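TRAP dicarboxylate transporter-DctP subunit (Desulfovibrio desulfuricans subsp. desulfuricans, PDB 4NHB) binds sn-glycerol 3-phosphate as the periplasmic solute-binding subunit of a TRAP transporter and probably delivers it to the membrane components for uptake. Local coordinates at residues A[180-184]-A[185-189]; A[215-219]-A[220-224]; A[120-123]-A[124-128]; A[43-46]-A[47-51]. All blocks are in the same frame, centred on the assembly; numbering follows the deposited sequence.

Contact 1: A[180-184]-A[185-189]; sequences NFAKE and CGISG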
# COMPACT_ATOMS: atom_id res chain seq x y z
N ASN A 180 4.48 -12.62 9.01
CA ASN A 180 4.90 -12.53 10.41
C ASN A 180 3.78 -12.02 11.31
O ASN A 180 3.53 -12.53 12.40
CB ASN A 180 6.10 -11.61 10.55
CG ASN A 180 6.64 -11.63 11.96
OD1 ASN A 180 7.10 -12.67 12.43
ND2 ASN A 180 6.52 -10.52 12.66
N PHE A 181 3.09 -10.99 10.86
CA PHE A 181 2.07 -10.43 11.67
C PHE A 181 0.92 -11.42 11.86
O PHE A 181 0.33 -11.52 12.95
CB PHE A 181 1.60 -9.11 11.05
CG PHE A 181 0.50 -8.48 11.79
CD1 PHE A 181 0.72 -7.91 13.02
CD2 PHE A 181 -0.79 -8.52 11.29
CE1 PHE A 181 -0.32 -7.36 13.72
CE2 PHE A 181 -1.82 -7.95 11.99
CZ PHE A 181 -1.59 -7.38 13.20
N ALA A 182 0.57 -12.16 10.80
CA ALA A 182 -0.51 -13.14 10.91
C ALA A 182 -0.18 -14.15 12.00
O ALA A 182 -1.02 -14.49 12.83
CB ALA A 182 -0.72 -13.83 9.57
N LYS A 183 1.05 -14.61 12.01
CA LYS A 183 1.48 -15.54 13.05
C LYS A 183 1.21 -14.98 14.43
O LYS A 183 0.54 -15.62 15.26
CB LYS A 183 2.96 -15.86 12.91
CG LYS A 183 3.35 -16.10 11.48
CD LYS A 183 4.25 -17.28 11.30
CE LYS A 183 4.85 -17.24 9.94
NZ LYS A 183 5.95 -18.23 9.75
N GLU A 184 1.70 -13.76 14.67
CA GLU A 184 1.61 -13.17 15.99
C GLU A 184 0.14 -13.07 16.39
O GLU A 184 -0.18 -13.01 17.57
CB GLU A 184 2.25 -11.79 16.03
CG GLU A 184 3.76 -11.76 15.95
CD GLU A 184 4.43 -12.38 17.16
OE1 GLU A 184 3.71 -12.77 18.12
OE2 GLU A 184 5.66 -12.52 17.12
N CYS A 185 -0.75 -13.05 15.41
CA CYS A 185 -2.18 -12.91 15.68
C CYS A 185 -2.86 -14.27 15.92
O CYS A 185 -4.08 -14.37 16.20
CB CYS A 185 -2.87 -12.22 14.51
SG CYS A 185 -2.61 -10.47 14.43
N GLY A 186 -2.07 -15.32 15.79
CA GLY A 186 -2.60 -16.68 15.85
C GLY A 186 -3.38 -17.05 14.59
O GLY A 186 -4.20 -17.96 14.63
N ILE A 187 -3.13 -16.34 13.49
CA ILE A 187 -3.84 -16.55 12.24
C ILE A 187 -3.12 -17.57 11.34
O ILE A 187 -1.91 -17.53 11.19
CB ILE A 187 -3.99 -15.22 11.47
CG1 ILE A 187 -5.00 -14.31 12.17
CG2 ILE A 187 -4.41 -15.47 10.03
CD1 ILE A 187 -4.89 -12.79 11.77
N SER A 188 -3.88 -18.48 10.72
CA SER A 188 -3.32 -19.43 9.77
C SER A 188 -3.27 -18.76 8.41
O SER A 188 -4.27 -18.81 7.69
CB SER A 188 -4.21 -20.66 9.63
OG SER A 188 -4.26 -21.40 10.83
N GLY A 189 -2.14 -18.18 8.04
CA GLY A 189 -2.08 -17.34 6.85
C GLY A 189 -1.96 -18.10 5.55
O GLY A 189 -1.21 -19.05 5.45
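C185 lays its thiol over the ring of F181 one turn back, where helix 176-184 runs out. Its CB sits 3.4 Å from A182 O and leans on F181 O as well. SG, turned beside the backbone N (chi1 -77°), hangs over one ring face and is displaced toward the rim. The sulfur stands 3.8 Å from the ring centroid. Its nearest ring atom is CZ of F181, 3.5 Å from C185 SG. F181 sends its ring there by holding CG beside its own carbonyl carbon. This is a cysteine sulfur-aromatic contact, and the ring also meets that of H233 with nearly parallel planes.

The backbone closes the helix in a Schellman motif. I187 N donates to A182 O at 2.9 Å and G186 N to K183 O at 2.7 Å, with G186 at positive phi. A182 O also takes C185 N, the two donors coming from opposite faces of its plane. Beyond the turn, I187 CB packs on A182 CB at 4.0 Å, and both side chains touch strand 169-172, inside a beta-alpha-beta unit. Two bonds thus satisfy the A182 carbonyl where the helical pattern fails, while C185 SG over the F181 ring and I187 against the A182 methyl make the side-chain contacts apolar.

Contact 2: A[215-219]-A[220-224]; sequences DIVSL and KMYEI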
# COMPACT_ATOMS: atom_id res chain seq x y z
N ASP A 215 -10.41 -1.91 -1.21
CA ASP A 215 -10.23 -3.20 -1.87
C ASP A 215 -11.41 -4.11 -1.56
O ASP A 215 -11.93 -4.81 -2.45
CB ASP A 215 -8.89 -3.82 -1.44
CG ASP A 215 -7.68 -3.15 -2.09
OD1 ASP A 215 -7.90 -2.34 -3.02
OD2 ASP A 215 -6.51 -3.45 -1.65
N ILE A 216 -11.89 -4.07 -0.32
CA ILE A 216 -13.03 -4.88 0.04
C ILE A 216 -14.25 -4.52 -0.80
O ILE A 216 -14.96 -5.41 -1.25
CB ILE A 216 -13.37 -4.72 1.53
CG1 ILE A 216 -12.30 -5.40 2.37
CG2 ILE A 216 -14.75 -5.27 1.82
CD1 ILE A 216 -12.30 -4.93 3.81
N VAL A 217 -14.49 -3.22 -1.02
CA VAL A 217 -15.63 -2.82 -1.83
C VAL A 217 -15.38 -3.03 -3.32
O VAL A 217 -16.25 -3.50 -4.04
CB VAL A 217 -16.01 -1.34 -1.56
CG1 VAL A 217 -16.85 -0.76 -2.71
CG2 VAL A 217 -16.73 -1.26 -0.22
N SER A 218 -14.18 -2.68 -3.76
CA SER A 218 -13.83 -2.83 -5.15
C SER A 218 -13.99 -4.26 -5.63
O SER A 218 -14.50 -4.47 -6.74
CB SER A 218 -12.40 -2.33 -5.41
OG SER A 218 -12.10 -2.57 -6.75
N LEU A 219 -13.57 -5.23 -4.83
CA LEU A 219 -13.71 -6.63 -5.23
C LEU A 219 -15.03 -7.26 -4.79
O LEU A 219 -15.27 -8.45 -5.00
CB LEU A 219 -12.53 -7.46 -4.70
CG LEU A 219 -11.22 -7.45 -5.54
CD1 LEU A 219 -10.66 -6.02 -5.71
CD2 LEU A 219 -10.20 -8.35 -4.87
N LYS A 220 -15.87 -6.43 -4.20
CA LYS A 220 -17.17 -6.85 -3.68
C LYS A 220 -17.02 -8.09 -2.79
O LYS A 220 -17.76 -9.06 -2.90
CB LYS A 220 -18.15 -7.10 -4.83
CG LYS A 220 -18.41 -5.84 -5.68
CD LYS A 220 -19.46 -6.09 -6.75
CE LYS A 220 -19.60 -4.88 -7.67
NZ LYS A 220 -18.34 -4.58 -8.42
N MET A 221 -16.05 -8.02 -1.90
CA MET A 221 -15.72 -9.13 -1.02
C MET A 221 -16.89 -9.47 -0.09
O MET A 221 -17.08 -10.64 0.29
CB MET A 221 -14.49 -8.80 -0.19
CG MET A 221 -13.18 -8.56 -1.02
SD MET A 221 -11.77 -8.60 0.12
CE MET A 221 -10.35 -8.01 -0.88
N TYR A 222 -17.68 -8.45 0.25
CA TYR A 222 -18.76 -8.58 1.24
C TYR A 222 -19.91 -9.46 0.74
O TYR A 222 -20.68 -9.95 1.55
CB TYR A 222 -19.29 -7.20 1.66
CG TYR A 222 -19.68 -6.32 0.50
CD1 TYR A 222 -20.94 -6.45 -0.08
CD2 TYR A 222 -18.81 -5.37 -0.01
CE1 TYR A 222 -21.31 -5.68 -1.14
CE2 TYR A 222 -19.18 -4.59 -1.08
CZ TYR A 222 -20.44 -4.75 -1.64
OH TYR A 222 -20.86 -3.99 -2.71
N GLU A 223 -19.96 -9.72 -0.56
CA GLU A 223 -20.88 -10.68 -1.16
C GLU A 223 -20.57 -12.14 -0.80
O GLU A 223 -21.42 -13.01 -0.93
CB GLU A 223 -20.87 -10.55 -2.68
CG GLU A 223 -21.66 -9.35 -3.21
CD GLU A 223 -21.60 -9.20 -4.71
OE1 GLU A 223 -20.86 -9.96 -5.38
OE2 GLU A 223 -22.27 -8.28 -5.22
N ILE A 224 -19.33 -12.40 -0.40
CA ILE A 224 -18.87 -13.76 -0.10
C ILE A 224 -18.47 -13.86 1.37
O ILE A 224 -18.75 -14.84 2.05
CB ILE A 224 -17.69 -14.14 -1.04
CG1 ILE A 224 -18.20 -14.23 -2.47
CG2 ILE A 224 -17.05 -15.45 -0.64
CD1 ILE A 224 -17.12 -14.25 -3.51
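M221 N donates to I216 O at 2.9 Å, in a bond that is straight at the hydrogen (161°) and lies nearly along the C=O axis. One residue on, V217 O receives K220 N at 3.0 Å, but here the donor stands well above the carbonyl plane.

M221 does most of the side-chain work. Its CB and CG each lie 3.6 Å from I216 O. From there the chain runs extended, crossing the I216 side chain at about a right angle, with SD 3.9 Å from I216 CG1. The terminal CE passes on to meet D215 O and L219 CD2. L219 lies alongside M221 and points the same way, its CB 3.9 Å from M221 CG.

The two backbone bonds, with K220 at positive phi, make a Schellman motif that ends helix 213-218 and hands the chain to a 3-10 turn at 221-223. In that turn Y222 has CG wedged between its backbone N and carbonyl carbon (chi1 53°), which swings the ring back along the helix end. V217 CA meets the ring at its edge, 4.0 Å from Y222 CE2, and K220 C lies over one face near the rim.

I216 and M221 also pack on strands 146-155 and 208-212, and L219 on helix 197-203. At the ligand end of the helix, the buried carboxylate of D215 forms a salt bridge through OD2 with K37, a residue that binds sn-glycerol 3-phosphate.

Contact 3: A[120-123]-A[124-128]; sequences RAME and GKTFD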
# COMPACT_ATOMS: atom_id res chain seq x y z
N ARG A 120 1.86 13.31 8.11
CA ARG A 120 2.98 14.05 8.65
C ARG A 120 4.27 13.24 8.57
O ARG A 120 5.29 13.73 8.12
CB ARG A 120 2.73 14.49 10.09
CG ARG A 120 1.61 15.50 10.22
CD ARG A 120 1.55 16.13 11.62
NE ARG A 120 1.21 15.20 12.71
CZ ARG A 120 -0.03 14.84 13.06
NH1 ARG A 120 -1.08 15.29 12.39
NH2 ARG A 120 -0.21 14.03 14.07
N ALA A 121 4.23 11.98 8.99
CA ALA A 121 5.44 11.15 8.97
C ALA A 121 5.90 10.88 7.55
O ALA A 121 7.09 10.90 7.24
CB ALA A 121 5.21 9.82 9.71
N MET A 122 4.96 10.59 6.68
CA MET A 122 5.32 10.16 5.35
C MET A 122 5.81 11.33 4.47
O MET A 122 6.50 11.12 3.48
CB MET A 122 4.15 9.46 4.67
CG MET A 122 3.82 8.12 5.29
SD MET A 122 5.14 6.94 5.02
CE MET A 122 5.16 6.09 6.59
N GLU A 123 5.46 12.56 4.84
CA GLU A 123 5.94 13.73 4.11
C GLU A 123 7.11 14.36 4.86
O GLU A 123 7.58 15.47 4.51
CB GLU A 123 4.80 14.76 3.95
CG GLU A 123 3.71 14.29 2.99
CD GLU A 123 2.56 15.29 2.84
OE1 GLU A 123 2.50 16.32 3.58
OE2 GLU A 123 1.71 15.03 1.96
N GLY A 124 7.55 13.68 5.91
CA GLY A 124 8.54 14.21 6.82
C GLY A 124 9.71 13.27 6.93
O GLY A 124 10.07 12.55 5.97
N LYS A 125 10.29 13.24 8.11
CA LYS A 125 11.57 12.59 8.33
C LYS A 125 11.44 11.06 8.29
O LYS A 125 12.40 10.36 7.98
CB LYS A 125 12.13 13.03 9.69
CG LYS A 125 13.59 12.63 9.95
CD LYS A 125 14.59 13.45 9.10
CE LYS A 125 16.06 13.07 9.39
NZ LYS A 125 16.29 12.84 10.84
N THR A 126 10.26 10.54 8.61
CA THR A 126 10.09 9.08 8.68
C THR A 126 10.34 8.46 7.29
O THR A 126 11.06 7.47 7.15
CB THR A 126 8.70 8.69 9.14
OG1 THR A 126 8.43 9.28 10.43
CG2 THR A 126 8.61 7.18 9.27
N PHE A 127 9.73 9.05 6.27
CA PHE A 127 9.93 8.61 4.90
C PHE A 127 11.38 8.74 4.47
O PHE A 127 11.93 7.86 3.80
CB PHE A 127 9.08 9.46 3.97
CG PHE A 127 9.23 9.11 2.50
CD1 PHE A 127 8.41 8.17 1.93
CD2 PHE A 127 10.18 9.75 1.70
CE1 PHE A 127 8.54 7.86 0.60
CE2 PHE A 127 10.31 9.42 0.37
CZ PHE A 127 9.49 8.49 -0.18
N ASP A 128 12.00 9.86 4.81
CA ASP A 128 13.40 10.07 4.47
C ASP A 128 14.28 8.97 5.08
O ASP A 128 15.11 8.40 4.38
CB ASP A 128 13.90 11.43 4.96
CG ASP A 128 13.33 12.59 4.17
OD1 ASP A 128 12.59 12.37 3.19
OD2 ASP A 128 13.61 13.75 4.54
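T126 stands directly against A121, and this is the dense side of the corner between helices 115-122 and 125-131. The threonine CB rests 3.3 Å from A121 O, and its OG1 lies 3.3 Å from A121 CB. With OG1 set beside its own backbone N (chi1 -57°), the hydroxyl can pack against the alanine methyl and still hydrogen-bond to S326. F127 reaches back just as closely: its CB is 3.1 Å from M122 O, while the ring beyond leads away from the first helix.

A121 O ties the corner together. It accepts G124 N at 3.1 Å, the donor standing high above the carbonyl plane, and takes a weak, longer bond from F127 N at 3.4 Å. G124 occupies the N-cap position of the second helix, so the first of these bonds holds the very residue at which the new helix starts.

The other side is looser and faces solvent. E123 points away from the following segment and stretches outward to a salt bridge with R119. R120 also leads away, its NH2 hydrogen-bonded to Y330 O.

The corner touches the C-terminal helix 320-329 through the bond from T126 to S326. It meets the loop carrying L106 and F112 through M122, which packs on both residues, and through A121, which touches F112.

Contact 4: A[43-46]-A[47-51]; sequences ETIG and MHLFG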
# COMPACT_ATOMS: atom_id res chain seq x y z
N GLU A 43 -4.74 3.56 -5.52
CA GLU A 43 -3.47 3.46 -6.24
C GLU A 43 -3.65 3.89 -7.70
O GLU A 43 -2.95 4.77 -8.22
CB GLU A 43 -2.90 2.05 -6.15
CG GLU A 43 -1.51 1.92 -6.77
CD GLU A 43 -1.05 0.49 -6.93
OE1 GLU A 43 -1.37 -0.19 -7.94
OE2 GLU A 43 -0.30 0.06 -6.06
N THR A 44 -4.67 3.32 -8.33
CA THR A 44 -4.94 3.54 -9.72
C THR A 44 -5.38 4.97 -10.03
O THR A 44 -4.95 5.55 -11.02
CB THR A 44 -6.00 2.57 -10.18
OG1 THR A 44 -5.59 1.25 -9.82
CG2 THR A 44 -6.18 2.65 -11.68
N ILE A 45 -6.27 5.51 -9.21
CA ILE A 45 -6.64 6.92 -9.29
C ILE A 45 -5.37 7.80 -9.23
O ILE A 45 -5.20 8.73 -10.02
CB ILE A 45 -7.56 7.30 -8.13
CG1 ILE A 45 -8.86 6.49 -8.19
CG2 ILE A 45 -7.83 8.80 -8.15
CD1 ILE A 45 -9.69 6.54 -6.90
N GLY A 46 -4.50 7.48 -8.29
CA GLY A 46 -3.21 8.14 -8.14
C GLY A 46 -2.38 8.15 -9.41
O GLY A 46 -1.84 9.18 -9.79
N MET A 47 -2.28 6.99 -10.05
CA MET A 47 -1.51 6.82 -11.27
C MET A 47 -2.01 7.70 -12.39
O MET A 47 -1.22 8.38 -13.07
CB MET A 47 -1.64 5.35 -11.70
CG MET A 47 -0.92 4.41 -10.71
SD MET A 47 -1.40 2.67 -10.89
CE MET A 47 -0.39 2.35 -12.30
N HIS A 48 -3.31 7.71 -12.57
CA HIS A 48 -3.90 8.53 -13.62
C HIS A 48 -3.68 10.02 -13.33
O HIS A 48 -3.37 10.80 -14.24
CB HIS A 48 -5.39 8.25 -13.77
CG HIS A 48 -5.71 6.91 -14.39
ND1 HIS A 48 -5.38 6.58 -15.68
CD2 HIS A 48 -6.34 5.82 -13.87
CE1 HIS A 48 -5.78 5.35 -15.94
NE2 HIS A 48 -6.36 4.87 -14.85
N LEU A 49 -3.86 10.41 -12.07
CA LEU A 49 -3.73 11.82 -11.72
C LEU A 49 -2.29 12.23 -11.98
O LEU A 49 -2.06 13.29 -12.55
CB LEU A 49 -4.12 12.14 -10.26
CG LEU A 49 -5.57 12.04 -9.78
CD1 LEU A 49 -5.63 12.10 -8.24
CD2 LEU A 49 -6.40 13.15 -10.39
N PHE A 50 -1.33 11.40 -11.59
CA PHE A 50 0.07 11.69 -11.92
C PHE A 50 0.26 11.92 -13.40
O PHE A 50 1.02 12.81 -13.82
CB PHE A 50 1.00 10.56 -11.50
CG PHE A 50 2.37 10.64 -12.11
CD1 PHE A 50 3.38 11.34 -11.48
CD2 PHE A 50 2.64 10.02 -13.31
CE1 PHE A 50 4.66 11.41 -12.01
CE2 PHE A 50 3.92 10.10 -13.87
CZ PHE A 50 4.93 10.78 -13.21
N GLY A 51 -0.42 11.09 -14.19
CA GLY A 51 -0.30 11.15 -15.64
C GLY A 51 -0.88 12.46 -16.14
O GLY A 51 -0.26 13.16 -16.96
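I45 and L49 lie side by side one turn apart on helix 42-57 and point the same way, with I45 CG2 4.0 Å from L49 CD1. T44 and H48 pair likewise: the methyl CG2 of the threonine sits 3.9 Å from H48 CD2, and that same ring carbon comes 3.2 Å from T44 O. M47 and E43, by contrast, cross at a slant. M47 CG presses on E43 O at 3.2 Å. SD then runs alongside T44 CA, and the chain bends only beyond CG, at chi3 (79°), which turns CE.

The backbone bonds are those of a regular alpha-helix. M47, H48, L49 and F50 donate in turn to E43, T44, I45 and G46. The shortest runs from F50 N to G46 O at 2.9 Å. The longest, H48 N to T44 O, measures 3.1 Å. G46 O has a second partner in S265.

Polar tips find partners beyond the helix. E43, extended and buried, uses OE2 on H238 ND1 and OE1 on M36 N, so its carboxylate is held at both oxygens and probably positions the ligand-binding histidine. T44 OG1 bonds to P38 O, and H48 NE2 to E39.

Helix 42-57 is the crossover between parallel strands 30-34 and 63-67. M47 and F50 pack on strands 89-92 and 63-67, while I45, L49 and F50 meet the long helix 252-286.

From the N terminus the chain meets contact 4 first, within the crossover helix between strands 30-34 and 63-67, then contact 3 at the corner joining helices 115-122 and 125-131. Contact 1 follows where helix 176-184 turns into strand 188-191, and contact 2 where helix 213-218 gives way to a 3-10 turn. Each joins consecutive segments and closes no loop beyond its own turn; lying in series, none nests in or crosses another. Contacts 1 and 4 lie on opposite sides of the chain's centre, as do contacts 2 and 3. Contacts 2 and 4 approach most closely, about 7 Å between nearest atoms, and K37, beside both D215 and E43, links their surroundings.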